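Local coordinates for protein beta-ketoacyl synthase (Burkholderia phymatum, PDB 4EWG) that probably catalyses the condensation that lengthens acyl chains carried on acyl carrier protein, as a 3-oxoacyl-[acyl-carrier-protein] synthase of the thiolase-like superfamily, at residues S279-A284 with D313-Q318; N267-G270 with P276-S279; G123-L126 with S130-D133; A28-G33 with R358-P363. All blocks are in the same frame, centred on the assembly; numbering follows the deposited sequence.

Contact 1 (S279-A284 with D313-Q318)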
ATOM      1  N   SER A 279      19.494 -16.034  -0.865  1.00 20.96           N
ATOM      2  CA  SER A 279      19.067 -16.736  -2.086  1.00 21.81           C
ATOM      3  C   SER A 279      17.873 -16.053  -2.764  1.00 20.89           C
ATOM      4  O   SER A 279      17.867 -15.843  -4.010  1.00 21.24           O
ATOM      5  CB  SER A 279      18.780 -18.209  -1.836  1.00 22.84           C
ATOM      6  OG  SER A 279      17.777 -18.346  -0.852  1.00 24.05           O
ATOM      7  N   THR A 280      16.897 -15.662  -1.954  1.00 19.63           N
ATOM      8  CA  THR A 280      15.705 -14.999  -2.463  1.00 18.72           C
ATOM      9  C   THR A 280      15.972 -13.555  -2.859  1.00 17.74           C
ATOM     10  O   THR A 280      15.293 -13.038  -3.748  1.00 16.66           O
ATOM     11  CB  THR A 280      14.525 -15.099  -1.475  1.00 18.64           C
ATOM     12  OG1 THR A 280      15.036 -15.070  -0.138  1.00 19.22           O
ATOM     13  CG2 THR A 280      13.767 -16.425  -1.678  1.00 19.10           C
ATOM     14  N   MET A 281      16.965 -12.918  -2.221  1.00 17.58           N
ATOM     15  CA  MET A 281      17.440 -11.599  -2.666  1.00 17.01           C
ATOM     16  C   MET A 281      18.026 -11.720  -4.086  1.00 17.37           C
ATOM     17  O   MET A 281      17.700 -10.931  -4.964  1.00 16.89           O
ATOM     18  CB  MET A 281      18.487 -11.027  -1.698  1.00 16.99           C
ATOM     19  CG  MET A 281      17.928 -10.678  -0.314  1.00 16.86           C
ATOM     20  SD  MET A 281      19.194 -10.581   0.977  1.00 17.14           S
ATOM     21  CE  MET A 281      19.814  -8.908   0.763  1.00 16.51           C
ATOM     22  N   ALA A 282      18.858 -12.744  -4.306  1.00 18.05           N
ATOM     23  CA  ALA A 282      19.405 -13.033  -5.649  1.00 18.73           C
ATOM     24  C   ALA A 282      18.270 -13.264  -6.632  1.00 18.89           C
ATOM     25  O   ALA A 282      18.269 -12.732  -7.732  1.00 18.14           O
ATOM     26  CB  ALA A 282      20.364 -14.243  -5.623  1.00 19.09           C
ATOM     27  N   ARG A 283      17.292 -14.065  -6.215  1.00 19.82           N
ATOM     28  CA  ARG A 283      16.163 -14.446  -7.101  1.00 20.62           C
ATOM     29  C   ARG A 283      15.395 -13.214  -7.580  1.00 19.79           C
ATOM     30  O   ARG A 283      14.952 -13.152  -8.738  1.00 20.51           O
ATOM     31  CB  ARG A 283      15.252 -15.447  -6.375  1.00 21.65           C
ATOM     32  CG  ARG A 283      14.066 -15.989  -7.168  1.00 22.86           C
ATOM     33  CD  ARG A 283      14.480 -16.819  -8.374  1.00 24.46           C
ATOM     34  NE  ARG A 283      13.340 -17.072  -9.261  1.00 25.38           N
ATOM     35  CZ  ARG A 283      13.393 -17.132 -10.601  1.00 26.49           C
ATOM     36  NH1 ARG A 283      14.531 -16.913 -11.274  1.00 26.43           N
ATOM     37  NH2 ARG A 283      12.276 -17.371 -11.285  1.00 26.89           N
ATOM     38  N   ALA A 284      15.269 -12.208  -6.718  1.00 18.84           N
ATOM     39  CA  ALA A 284      14.657 -10.951  -7.115  1.00 18.05           C
ATOM     40  C   ALA A 284      15.430 -10.281  -8.292  1.00 18.33           C
ATOM     41  O   ALA A 284      14.817  -9.795  -9.257  1.00 17.83           O
ATOM     42  CB  ALA A 284      14.559 -10.017  -5.919  1.00 17.91           C
ATOM     43  N   ASP A 313      24.358  -6.059   4.813  1.00 19.96           N
ATOM     44  CA  ASP A 313      25.426  -5.925   3.866  1.00 20.29           C
ATOM     45  C   ASP A 313      26.009  -7.286   3.443  1.00 20.07           C
ATOM     46  O   ASP A 313      26.263  -7.515   2.257  1.00 19.56           O
ATOM     47  CB  ASP A 313      26.518  -5.029   4.442  1.00 21.00           C
ATOM     48  CG  ASP A 313      26.096  -3.564   4.519  1.00 21.27           C
ATOM     49  OD1 ASP A 313      24.891  -3.237   4.283  1.00 20.37           O
ATOM     50  OD2 ASP A 313      26.993  -2.720   4.811  1.00 22.10           O
ATOM     51  N   VAL A 314      26.178  -8.196   4.391  1.00 20.24           N
ATOM     52  CA  VAL A 314      26.694  -9.550   4.064  1.00 20.94           C
ATOM     53  C   VAL A 314      25.739 -10.262   3.084  1.00 20.89           C
ATOM     54  O   VAL A 314      26.143 -10.651   1.983  1.00 22.19           O
ATOM     55  CB  VAL A 314      26.891 -10.406   5.335  1.00 21.28           C
ATOM     56  CG1 VAL A 314      27.154 -11.887   4.974  1.00 21.58           C
ATOM     57  CG2 VAL A 314      28.020  -9.829   6.183  1.00 21.38           C
ATOM     58  N   ALA A 315      24.475 -10.384   3.465  1.00 20.12           N
ATOM     59  CA  ALA A 315      23.471 -11.015   2.612  1.00 19.82           C
ATOM     60  C   ALA A 315      23.400 -10.382   1.241  1.00 20.00           C
ATOM     61  O   ALA A 315      23.308 -11.116   0.229  1.00 21.92           O
ATOM     62  CB  ALA A 315      22.104 -10.928   3.251  1.00 18.97           C
ATOM     63  N   GLU A 316      23.391  -9.044   1.183  1.00 18.85           N
ATOM     64  CA  GLU A 316      23.296  -8.344  -0.100  1.00 18.71           C
ATOM     65  C   GLU A 316      24.508  -8.662  -0.984  1.00 18.97           C
ATOM     66  O   GLU A 316      24.356  -8.944  -2.175  1.00 18.66           O
ATOM     67  CB  GLU A 316      23.155  -6.809   0.074  1.00 18.48           C
ATOM     68  CG  GLU A 316      23.093  -6.071  -1.253  1.00 18.67           C
ATOM     69  CD  GLU A 316      22.744  -4.581  -1.150  1.00 18.92           C
ATOM     70  OE1 GLU A 316      22.790  -3.986  -0.054  1.00 18.67           O
ATOM     71  OE2 GLU A 316      22.398  -3.998  -2.194  1.00 19.38           O
ATOM     72  N   SER A 317      25.705  -8.620  -0.388  1.00 18.98           N
ATOM     73  CA  SER A 317      26.930  -8.900  -1.137  1.00 19.24           C
ATOM     74  C   SER A 317      26.902 -10.284  -1.738  1.00 19.28           C
ATOM     75  O   SER A 317      27.208 -10.452  -2.914  1.00 19.31           O
ATOM     76  CB  SER A 317      28.175  -8.753  -0.279  1.00 19.75           C
ATOM     77  OG  SER A 317      28.232  -9.688   0.780  1.00 20.17           O
ATOM     78  N   GLN A 318      26.513 -11.270  -0.940  1.00 19.04           N
ATOM     79  CA  GLN A 318      26.459 -12.662  -1.411  1.00 19.20           C
ATOM     80  C   GLN A 318      25.450 -12.771  -2.528  1.00 18.68           C
ATOM     81  O   GLN A 318      25.718 -13.402  -3.535  1.00 19.32           O
ATOM     82  CB  GLN A 318      26.065 -13.620  -0.290  1.00 19.39           C
ATOM     83  CG  GLN A 318      27.026 -13.680   0.881  1.00 20.04           C
ATOM     84  CD  GLN A 318      26.404 -14.324   2.131  1.00 20.38           C
ATOM     85  OE1 GLN A 318      25.193 -14.292   2.318  1.00 20.38           O
ATOM     86  NE2 GLN A 318      27.237 -14.906   2.990  1.00 21.20           N
TER

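Contact 2 (N267-G270 with P276-S279)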
ATOM      1  N   ASN A 267       9.968 -10.038  -5.039  1.00 16.25           N
ATOM      2  CA  ASN A 267       9.641 -11.237  -4.288  1.00 17.09           C
ATOM      3  C   ASN A 267       9.835 -11.023  -2.787  1.00 16.63           C
ATOM      4  O   ASN A 267      10.065  -9.908  -2.355  1.00 16.80           O
ATOM      5  CB  ASN A 267      10.451 -12.455  -4.798  1.00 17.62           C
ATOM      6  CG  ASN A 267      11.915 -12.403  -4.422  1.00 17.91           C
ATOM      7  OD1 ASN A 267      12.419 -11.384  -3.953  1.00 18.57           O
ATOM      8  ND2 ASN A 267      12.608 -13.514  -4.619  1.00 17.83           N
ATOM      9  N   SER A 268       9.677 -12.085  -2.006  1.00 17.25           N
ATOM     10  CA  SER A 268      10.068 -12.053  -0.593  1.00 17.79           C
ATOM     11  C   SER A 268      10.785 -13.317  -0.128  1.00 18.34           C
ATOM     12  O   SER A 268      10.666 -14.398  -0.727  1.00 17.70           O
ATOM     13  CB  SER A 268       8.895 -11.745   0.322  1.00 18.24           C
ATOM     14  OG  SER A 268       7.735 -12.280  -0.210  1.00 19.31           O
ATOM     15  N   ASP A 269      11.540 -13.150   0.953  1.00 18.55           N
ATOM     16  CA  ASP A 269      12.316 -14.238   1.539  1.00 19.41           C
ATOM     17  C   ASP A 269      11.443 -15.321   2.170  1.00 20.36           C
ATOM     18  O   ASP A 269      11.859 -16.460   2.252  1.00 21.37           O
ATOM     19  CB  ASP A 269      13.261 -13.712   2.621  1.00 19.06           C
ATOM     20  CG  ASP A 269      14.325 -12.733   2.093  1.00 18.57           C
ATOM     21  OD1 ASP A 269      14.607 -12.739   0.864  1.00 18.03           O
ATOM     22  OD2 ASP A 269      14.897 -11.977   2.942  1.00 17.53           O
ATOM     23  N   GLY A 270      10.255 -14.949   2.638  1.00 20.47           N
ATOM     24  CA  GLY A 270       9.379 -15.834   3.358  1.00 21.45           C
ATOM     25  C   GLY A 270      10.027 -16.597   4.516  1.00 23.41           C
ATOM     26  O   GLY A 270       9.699 -17.770   4.748  1.00 25.45           O
ATOM     27  N   PRO A 276      17.714 -10.851   6.545  1.00 25.73           N
ATOM     28  CA  PRO A 276      17.557 -11.152   5.117  1.00 24.37           C
ATOM     29  C   PRO A 276      18.120 -12.512   4.687  1.00 23.77           C
ATOM     30  O   PRO A 276      19.125 -12.948   5.223  1.00 26.09           O
ATOM     31  CB  PRO A 276      18.320 -10.013   4.447  1.00 23.87           C
ATOM     32  CG  PRO A 276      19.341  -9.616   5.421  1.00 24.71           C
ATOM     33  CD  PRO A 276      18.798  -9.888   6.787  1.00 25.47           C
ATOM     34  N   THR A 277      17.498 -13.142   3.694  1.00 21.90           N
ATOM     35  CA  THR A 277      17.978 -14.399   3.115  1.00 21.10           C
ATOM     36  C   THR A 277      18.560 -14.192   1.689  1.00 20.29           C
ATOM     37  O   THR A 277      17.831 -13.878   0.726  1.00 19.02           O
ATOM     38  CB  THR A 277      16.838 -15.438   3.004  1.00 21.45           C
ATOM     39  OG1 THR A 277      16.221 -15.616   4.282  1.00 21.57           O
ATOM     40  CG2 THR A 277      17.396 -16.787   2.498  1.00 21.47           C
ATOM     41  N   ALA A 278      19.860 -14.407   1.559  1.00 20.28           N
ATOM     42  CA  ALA A 278      20.586 -14.160   0.304  1.00 20.30           C
ATOM     43  C   ALA A 278      19.999 -14.810  -0.958  1.00 20.36           C
ATOM     44  O   ALA A 278      19.995 -14.182  -2.029  1.00 20.86           O
ATOM     45  CB  ALA A 278      22.056 -14.551   0.464  1.00 20.36           C
ATOM     46  N   SER A 279      19.494 -16.034  -0.865  1.00 20.96           N
ATOM     47  CA  SER A 279      19.067 -16.736  -2.086  1.00 21.81           C
ATOM     48  C   SER A 279      17.873 -16.053  -2.764  1.00 20.89           C
ATOM     49  O   SER A 279      17.867 -15.843  -4.010  1.00 21.24           O
ATOM     50  CB  SER A 279      18.780 -18.209  -1.836  1.00 22.84           C
ATOM     51  OG  SER A 279      17.777 -18.346  -0.852  1.00 24.05           O
TER

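Contact 3 (G123-L126 with S130-D133)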
ATOM      1  N   GLY A 123      -2.553   8.302  19.250  1.00 16.62           N
ATOM      2  CA  GLY A 123      -1.882   7.501  20.270  1.00 17.17           C
ATOM      3  C   GLY A 123      -2.257   7.959  21.656  1.00 17.97           C
ATOM      4  O   GLY A 123      -2.502   7.150  22.536  1.00 18.66           O
ATOM      5  N   THR A 124      -2.327   9.269  21.846  1.00 18.28           N
ATOM      6  CA  THR A 124      -2.724   9.819  23.109  1.00 19.31           C
ATOM      7  C   THR A 124      -4.226   9.565  23.397  1.00 19.41           C
ATOM      8  O   THR A 124      -4.626   9.382  24.554  1.00 20.51           O
ATOM      9  CB  THR A 124      -2.362  11.307  23.167  1.00 19.84           C
ATOM     10  OG1 THR A 124      -0.937  11.425  23.090  1.00 20.33           O
ATOM     11  CG2 THR A 124      -2.830  11.936  24.459  1.00 20.29           C
ATOM     12  N   MET A 125      -5.054   9.583  22.361  1.00 18.68           N
ATOM     13  CA  MET A 125      -6.451   9.240  22.522  1.00 18.83           C
ATOM     14  C   MET A 125      -6.540   7.835  23.135  1.00 19.12           C
ATOM     15  O   MET A 125      -7.311   7.615  24.047  1.00 20.09           O
ATOM     16  CB  MET A 125      -7.194   9.363  21.169  1.00 18.19           C
ATOM     17  CG  MET A 125      -8.655   8.901  21.171  1.00 17.97           C
ATOM     18  SD  MET A 125      -9.431   8.984  19.557  1.00 17.32           S
ATOM     19  CE  MET A 125     -10.947   8.116  19.872  1.00 17.17           C
ATOM     20  N   LEU A 126      -5.738   6.898  22.634  1.00 18.72           N
ATOM     21  CA  LEU A 126      -5.681   5.579  23.220  1.00 19.16           C
ATOM     22  C   LEU A 126      -5.116   5.637  24.639  1.00 20.85           C
ATOM     23  O   LEU A 126      -5.668   5.041  25.543  1.00 21.88           O
ATOM     24  CB  LEU A 126      -4.869   4.621  22.345  1.00 17.84           C
ATOM     25  CG  LEU A 126      -5.558   4.302  21.006  1.00 16.59           C
ATOM     26  CD1 LEU A 126      -4.588   3.781  19.956  1.00 15.52           C
ATOM     27  CD2 LEU A 126      -6.707   3.355  21.225  1.00 16.05           C
ATOM     28  N   SER A 130      -8.117  11.379  25.850  1.00 24.24           N
ATOM     29  CA  SER A 130      -8.093  12.766  25.380  1.00 25.52           C
ATOM     30  C   SER A 130      -8.146  12.862  23.833  1.00 24.40           C
ATOM     31  O   SER A 130      -7.445  12.161  23.145  1.00 21.97           O
ATOM     32  CB  SER A 130      -6.836  13.474  25.885  1.00 26.83           C
ATOM     33  OG  SER A 130      -6.537  14.639  25.105  1.00 27.95           O
ATOM     34  N   MET A 131      -8.990  13.753  23.325  1.00 25.13           N
ATOM     35  CA  MET A 131      -9.141  13.952  21.886  1.00 25.16           C
ATOM     36  C   MET A 131      -8.879  15.409  21.457  1.00 26.09           C
ATOM     37  O   MET A 131      -9.276  15.846  20.351  1.00 24.95           O
ATOM     38  CB  MET A 131     -10.522  13.499  21.466  1.00 24.95           C
ATOM     39  CG  MET A 131     -10.620  11.992  21.406  1.00 24.69           C
ATOM     40  SD  MET A 131     -12.305  11.444  21.045  1.00 25.61           S
ATOM     41  CE  MET A 131     -12.558  12.088  19.377  1.00 23.52           C
ATOM     42  N   THR A 132      -8.164  16.134  22.321  1.00 27.77           N
ATOM     43  CA  THR A 132      -7.924  17.566  22.141  1.00 27.76           C
ATOM     44  C   THR A 132      -7.420  17.854  20.756  1.00 26.96           C
ATOM     45  O   THR A 132      -7.938  18.734  20.092  1.00 28.01           O
ATOM     46  CB  THR A 132      -6.906  18.116  23.170  1.00 28.60           C
ATOM     47  OG1 THR A 132      -7.287  17.697  24.490  1.00 29.61           O
ATOM     48  CG2 THR A 132      -6.827  19.673  23.084  1.00 29.33           C
ATOM     49  N   ASP A 133      -6.417  17.115  20.308  1.00 26.15           N
ATOM     50  CA  ASP A 133      -5.802  17.396  19.024  1.00 25.79           C
ATOM     51  C   ASP A 133      -6.196  16.437  17.938  1.00 24.41           C
ATOM     52  O   ASP A 133      -5.559  16.378  16.884  1.00 23.93           O
ATOM     53  CB  ASP A 133      -4.286  17.364  19.176  1.00 27.46           C
ATOM     54  CG  ASP A 133      -3.781  18.402  20.155  1.00 28.57           C
ATOM     55  OD1 ASP A 133      -4.482  19.379  20.411  1.00 30.00           O
ATOM     56  OD2 ASP A 133      -2.659  18.241  20.651  1.00 31.56           O
TER

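Contact 4 (A28-G33 with R358-P363)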
ATOM      1  N   ALA A  28      27.775  18.033  -6.856  1.00 30.55           N
ATOM      2  CA  ALA A  28      28.853  18.746  -6.161  1.00 31.14           C
ATOM      3  C   ALA A  28      29.040  18.174  -4.749  1.00 30.79           C
ATOM      4  O   ALA A  28      30.159  17.944  -4.309  1.00 31.77           O
ATOM      5  CB  ALA A  28      28.567  20.253  -6.129  1.00 30.98           C
ATOM      6  N   ALA A  29      27.933  17.874  -4.067  1.00 29.65           N
ATOM      7  CA  ALA A  29      28.006  17.278  -2.738  1.00 29.41           C
ATOM      8  C   ALA A  29      28.612  15.872  -2.786  1.00 29.48           C
ATOM      9  O   ALA A  29      29.533  15.570  -2.050  1.00 29.50           O
ATOM     10  CB  ALA A  29      26.640  17.241  -2.086  1.00 28.34           C
ATOM     11  N   LEU A  30      28.096  15.024  -3.658  1.00 29.38           N
ATOM     12  CA  LEU A  30      28.664  13.708  -3.826  1.00 29.61           C
ATOM     13  C   LEU A  30      30.169  13.852  -4.033  1.00 31.99           C
ATOM     14  O   LEU A  30      30.974  13.254  -3.296  1.00 32.85           O
ATOM     15  CB  LEU A  30      28.029  12.981  -4.999  1.00 28.74           C
ATOM     16  CG  LEU A  30      26.570  12.531  -4.857  1.00 27.56           C
ATOM     17  CD1 LEU A  30      26.072  11.952  -6.180  1.00 26.96           C
ATOM     18  CD2 LEU A  30      26.398  11.523  -3.729  1.00 26.43           C
ATOM     19  N   LYS A  31      30.555  14.695  -4.982  1.00 33.53           N
ATOM     20  CA  LYS A  31      31.977  14.896  -5.276  1.00 35.07           C
ATOM     21  C   LYS A  31      32.780  15.350  -4.081  1.00 35.52           C
ATOM     22  O   LYS A  31      33.909  14.938  -3.923  1.00 36.19           O
ATOM     23  CB  LYS A  31      32.178  15.916  -6.406  1.00 36.64           C
ATOM     24  CG  LYS A  31      32.038  15.277  -7.761  1.00 37.47           C
ATOM     25  CD  LYS A  31      32.508  16.147  -8.902  1.00 39.44           C
ATOM     26  CE  LYS A  31      32.419  15.335 -10.186  1.00 40.26           C
ATOM     27  NZ  LYS A  31      32.148  16.203 -11.352  1.00 42.58           N
ATOM     28  N   ALA A  32      32.209  16.230  -3.269  1.00 35.76           N
ATOM     29  CA  ALA A  32      32.922  16.789  -2.131  1.00 36.99           C
ATOM     30  C   ALA A  32      33.124  15.761  -1.002  1.00 37.12           C
ATOM     31  O   ALA A  32      33.849  16.033  -0.045  1.00 39.51           O
ATOM     32  CB  ALA A  32      32.219  18.047  -1.619  1.00 36.38           C
ATOM     33  N   GLY A  33      32.504  14.586  -1.110  1.00 35.83           N
ATOM     34  CA  GLY A  33      32.821  13.444  -0.216  1.00 34.44           C
ATOM     35  C   GLY A  33      32.507  13.544   1.280  1.00 33.77           C
ATOM     36  O   GLY A  33      33.055  12.785   2.063  1.00 34.11           O
ATOM     37  N   ARG A 358      25.764  10.296 -16.950  1.00 25.02           N
ATOM     38  CA  ARG A 358      27.019  11.027 -16.961  1.00 25.59           C
ATOM     39  C   ARG A 358      28.260  10.171 -16.901  1.00 26.26           C
ATOM     40  O   ARG A 358      29.368  10.698 -16.800  1.00 27.33           O
ATOM     41  CB  ARG A 358      27.004  12.023 -15.822  1.00 25.22           C
ATOM     42  CG  ARG A 358      25.862  12.993 -15.975  1.00 24.88           C
ATOM     43  CD  ARG A 358      25.765  13.941 -14.795  1.00 24.77           C
ATOM     44  NE  ARG A 358      24.753  14.970 -15.035  1.00 24.55           N
ATOM     45  CZ  ARG A 358      23.431  14.772 -15.008  1.00 24.14           C
ATOM     46  NH1 ARG A 358      22.894  13.562 -14.768  1.00 23.60           N
ATOM     47  NH2 ARG A 358      22.627  15.789 -15.218  1.00 24.18           N
ATOM     48  N   ASN A 359      28.107   8.856 -17.022  1.00 26.52           N
ATOM     49  CA  ASN A 359      29.255   7.932 -16.918  1.00 27.27           C
ATOM     50  C   ASN A 359      30.093   8.081 -15.649  1.00 27.93           C
ATOM     51  O   ASN A 359      31.331   7.852 -15.657  1.00 28.72           O
ATOM     52  CB  ASN A 359      30.171   8.080 -18.149  1.00 28.44           C
ATOM     53  CG  ASN A 359      29.500   7.637 -19.432  1.00 28.32           C
ATOM     54  OD1 ASN A 359      28.499   6.925 -19.414  1.00 27.68           O
ATOM     55  ND2 ASN A 359      30.051   8.063 -20.552  1.00 29.78           N
ATOM     56  N   TRP A 360      29.425   8.446 -14.553  1.00 27.63           N
ATOM     57  CA  TRP A 360      30.112   8.849 -13.327  1.00 27.72           C
ATOM     58  C   TRP A 360      29.416   8.254 -12.142  1.00 26.87           C
ATOM     59  O   TRP A 360      28.241   8.539 -11.880  1.00 26.45           O
ATOM     60  CB  TRP A 360      30.117  10.354 -13.264  1.00 28.56           C
ATOM     61  CG  TRP A 360      30.855  10.934 -12.119  1.00 29.52           C
ATOM     62  CD1 TRP A 360      32.189  11.354 -12.087  1.00 30.62           C
ATOM     63  CD2 TRP A 360      30.317  11.235 -10.799  1.00 29.75           C
ATOM     64  NE1 TRP A 360      32.508  11.858 -10.857  1.00 31.02           N
ATOM     65  CE2 TRP A 360      31.416  11.815 -10.032  1.00 30.85           C
ATOM     66  CE3 TRP A 360      29.066  11.083 -10.186  1.00 29.13           C
ATOM     67  CZ2 TRP A 360      31.261  12.210  -8.705  1.00 31.21           C
ATOM     68  CZ3 TRP A 360      28.921  11.486  -8.846  1.00 29.46           C
ATOM     69  CH2 TRP A 360      29.991  12.037  -8.126  1.00 30.01           C
ATOM     70  N   TYR A 361      30.124   7.401 -11.411  1.00 27.02           N
ATOM     71  CA  TYR A 361      29.501   6.600 -10.363  1.00 26.15           C
ATOM     72  C   TYR A 361      30.182   6.851  -9.024  1.00 25.62           C
ATOM     73  O   TYR A 361      31.361   6.517  -8.821  1.00 26.54           O
ATOM     74  CB  TYR A 361      29.516   5.111 -10.753  1.00 26.47           C
ATOM     75  CG  TYR A 361      28.604   4.782 -11.934  1.00 26.61           C
ATOM     76  CD1 TYR A 361      29.000   5.064 -13.235  1.00 27.57           C
ATOM     77  CD2 TYR A 361      27.349   4.202 -11.744  1.00 25.78           C
ATOM     78  CE1 TYR A 361      28.176   4.779 -14.313  1.00 27.98           C
ATOM     79  CE2 TYR A 361      26.517   3.904 -12.822  1.00 26.26           C
ATOM     80  CZ  TYR A 361      26.936   4.197 -14.105  1.00 27.59           C
ATOM     81  OH  TYR A 361      26.129   3.910 -15.196  1.00 28.33           O
ATOM     82  N   ALA A 362      29.424   7.428  -8.102  1.00 24.75           N
ATOM     83  CA  ALA A 362      29.938   7.803  -6.788  1.00 24.26           C
ATOM     84  C   ALA A 362      30.448   6.583  -5.998  1.00 23.89           C
ATOM     85  O   ALA A 362      29.882   5.493  -6.062  1.00 23.71           O
ATOM     86  CB  ALA A 362      28.878   8.557  -5.983  1.00 23.27           C
ATOM     87  N   PRO A 363      31.517   6.768  -5.250  1.00 23.94           N
ATOM     88  CA  PRO A 363      31.993   5.674  -4.429  1.00 24.25           C
ATOM     89  C   PRO A 363      31.142   5.566  -3.176  1.00 23.08           C
ATOM     90  O   PRO A 363      30.467   6.537  -2.800  1.00 22.50           O
ATOM     91  CB  PRO A 363      33.391   6.145  -4.049  1.00 24.96           C
ATOM     92  CG  PRO A 363      33.243   7.612  -3.900  1.00 24.86           C
ATOM     93  CD  PRO A 363      32.241   8.016  -4.962  1.00 24.72           C
TER

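Contact 1 (S279-A284 with D313-Q318)
M281 reaches helix 310-324 with CG set opposite its own carbonyl carbon (chi1 -67°) and chi2 roughly anti; a bend at chi3 (83°) then turns the methyl CE onto the neighbouring backbone. Its sulfur and methyl share the work. SD rests against A315, 3.7 Å from CB, while CE lies 3.9 Å from that same carbon and 3.6 Å from E316 N. CE also comes within 4.0 Å of E316 CB, so the thioether end straddles the two consecutive residues. This is helix-on-helix packing in the C-terminal half of the thiolase-like fold: helix 278-291 lies beside helix 310-324, and F397 of strand 391-398 touches the side chains of both M281 and E316. P276, in the loop leading into the first helix, also packs on M281. E316 offers only the base of its side chain to the methionine. With CG anti to its backbone N, the chain extends away to a buried carboxylate, whose OE2 accepts a bond from H305 N and whose OE1 accepts one from G306 N. One residue further on, S317 OG donates to V314 O at 2.6 Å; that oxygen also takes the helical bond from Q318 N, and the hydroxyl is bonded in turn to A375 N.

Contact 2 (N267-G270 with P276-S279)
A single hydrogen bond ties D269 to T277: T277 N donates to D269 OD2 over 2.9 Å, nearly straight at 169°. The donor comes from above the carboxylate plane, 68° out of it. D269 gets its carboxylate there by placing CG beside its own backbone N (chi1 -63°). T277 is the N-cap residue of helix 278-291, yet its side chain makes no capping bond. The acidic group beside this first turn would be expected to interact favourably with the helix dipole.

The second carboxylate oxygen meets T277 differently. D269 OD1 and T277 O are both acceptors and stand 3.4 Å apart without a bond. T280 OG1 lies within hydrogen-bonding reach of both; its single proton can serve one fully, or be shared between them. OD1 is further bonded to N403 ND2, which helps to fix the rotation of the carboxylate.

Van der Waals contacts complete the fit. The side chains pass alongside each other, running in opposite senses, with D269 CG 3.8 Å from T277 CB and D269 CB 3.9 Å from T277 OG1. OD2 of D269 also lies 3.5 Å from P276 CA.

The contact closes a short strand-to-helix connection. N267, at the end of strand 259-268, reaches forward with ND2 to T280 O on helix 278-291 and with OD1 to N403 of strand 402-409, while S268 OG bonds to G159 O of the second subunit.

Contact 3 (G123-L126 with S130-D133)
M125, near the end of helix 116-128, meets S130 and M131 where the loop after helix 116-128 doubles back on the helix, at the dimer interface of this ketosynthase fold. S130 O sits 3.1 Å from M125 CA, a CA-H...O contact with 137° at the hydrogen, and 3.4 Å from M125 CB. Beyond it the two methionine chains lie alongside each other with their thioether ends in the same direction. M125 is extended throughout, with CG anti to its backbone N (chi1 174°), and this carries its thioether along M131: CG of M125 lies 3.7 Å from M131 CG, and SD of M125 is equally close to that carbon. M125 CE then touches M131 SD at 3.8 Å, where M131 has bent at its own last torsion.

Around this core, polar groups hold the loop in place. S128 OG links the two arms, being bonded to both T124 O and S130 N, and D133 OD2 forms a salt bridge with R120, one turn before T124 on the helix. The second subunit supplies the outer shell: its E47 accepts from M131 N through OE1, its Y45 OH bonds to L126 O, and its F46 packs on M125. Within the loop, S130 OG and T132 OG1 share a hydrogen bond of 3.2 Å.

Contact 4 (A28-G33 with R358-P363)
K31 lays its aliphatic chain across the indole of W360 and ends in a cation-pi contact, joining the last turn of helix 23-32 to the short strand at 360-361. That strand follows the Schellman motif at N359, which ends helix 344-358, and pairs with strand 385-386 in a small antiparallel ribbon. From CB the lysine chain turns beside its own backbone N (chi1 -83°) and then runs extended. CG makes the tightest approach, 3.3 Å from W360 CZ2, coming in obliquely to the ring. CD stays near the same carbon at 4.1 Å, and CE has travelled on to 3.5 Å from W360 NE1. NZ stands 4.8 Å from the centroid of the five-membered ring, 29° off the normal and thus off-centre. Its charge is also met by E27 OE2 in a salt bridge, one turn earlier on the same helix, which would be expected to steady the ammonium group over the indole.

W360 reaches the helix because its CG is anti to the backbone N (chi1 -176°), which turns the six-membered ring toward L30 and K31. The face away from the lysine is approached by A362 N, 4.1 Å from the plane and offset toward the rim. L30 comes to the ring at its edge, near the plane, with CB 3.8 Å from W360 CH2. Y336 of helix 334-337 packs on both L30 and A362. L30 CD1 lies 3.9 Å from W360 CZ3 and 4.4 Å from A362 CB.

Contacts 1 and 2 form one continuous patch: their centres are 7 Å apart, they share S279 and helix 278-291, and T280 and M281 of one touch D269, N267 and P276 of the other. Contact 3 closes first along the chain, in the N-terminal half, and its centre lies about 43 Å from that of contact 1. Contact 4 joins residues 28-33 to 358-363, so the other three are nested within its loop; its centre is about 26 Å from contact 1 and 47 Å from contact 3, on opposite sides of the chain's centre from the latter. Contacts 2 and 3, 39 Å apart, both touch the second subunit, linking separate parts of the fold to dimer assembly.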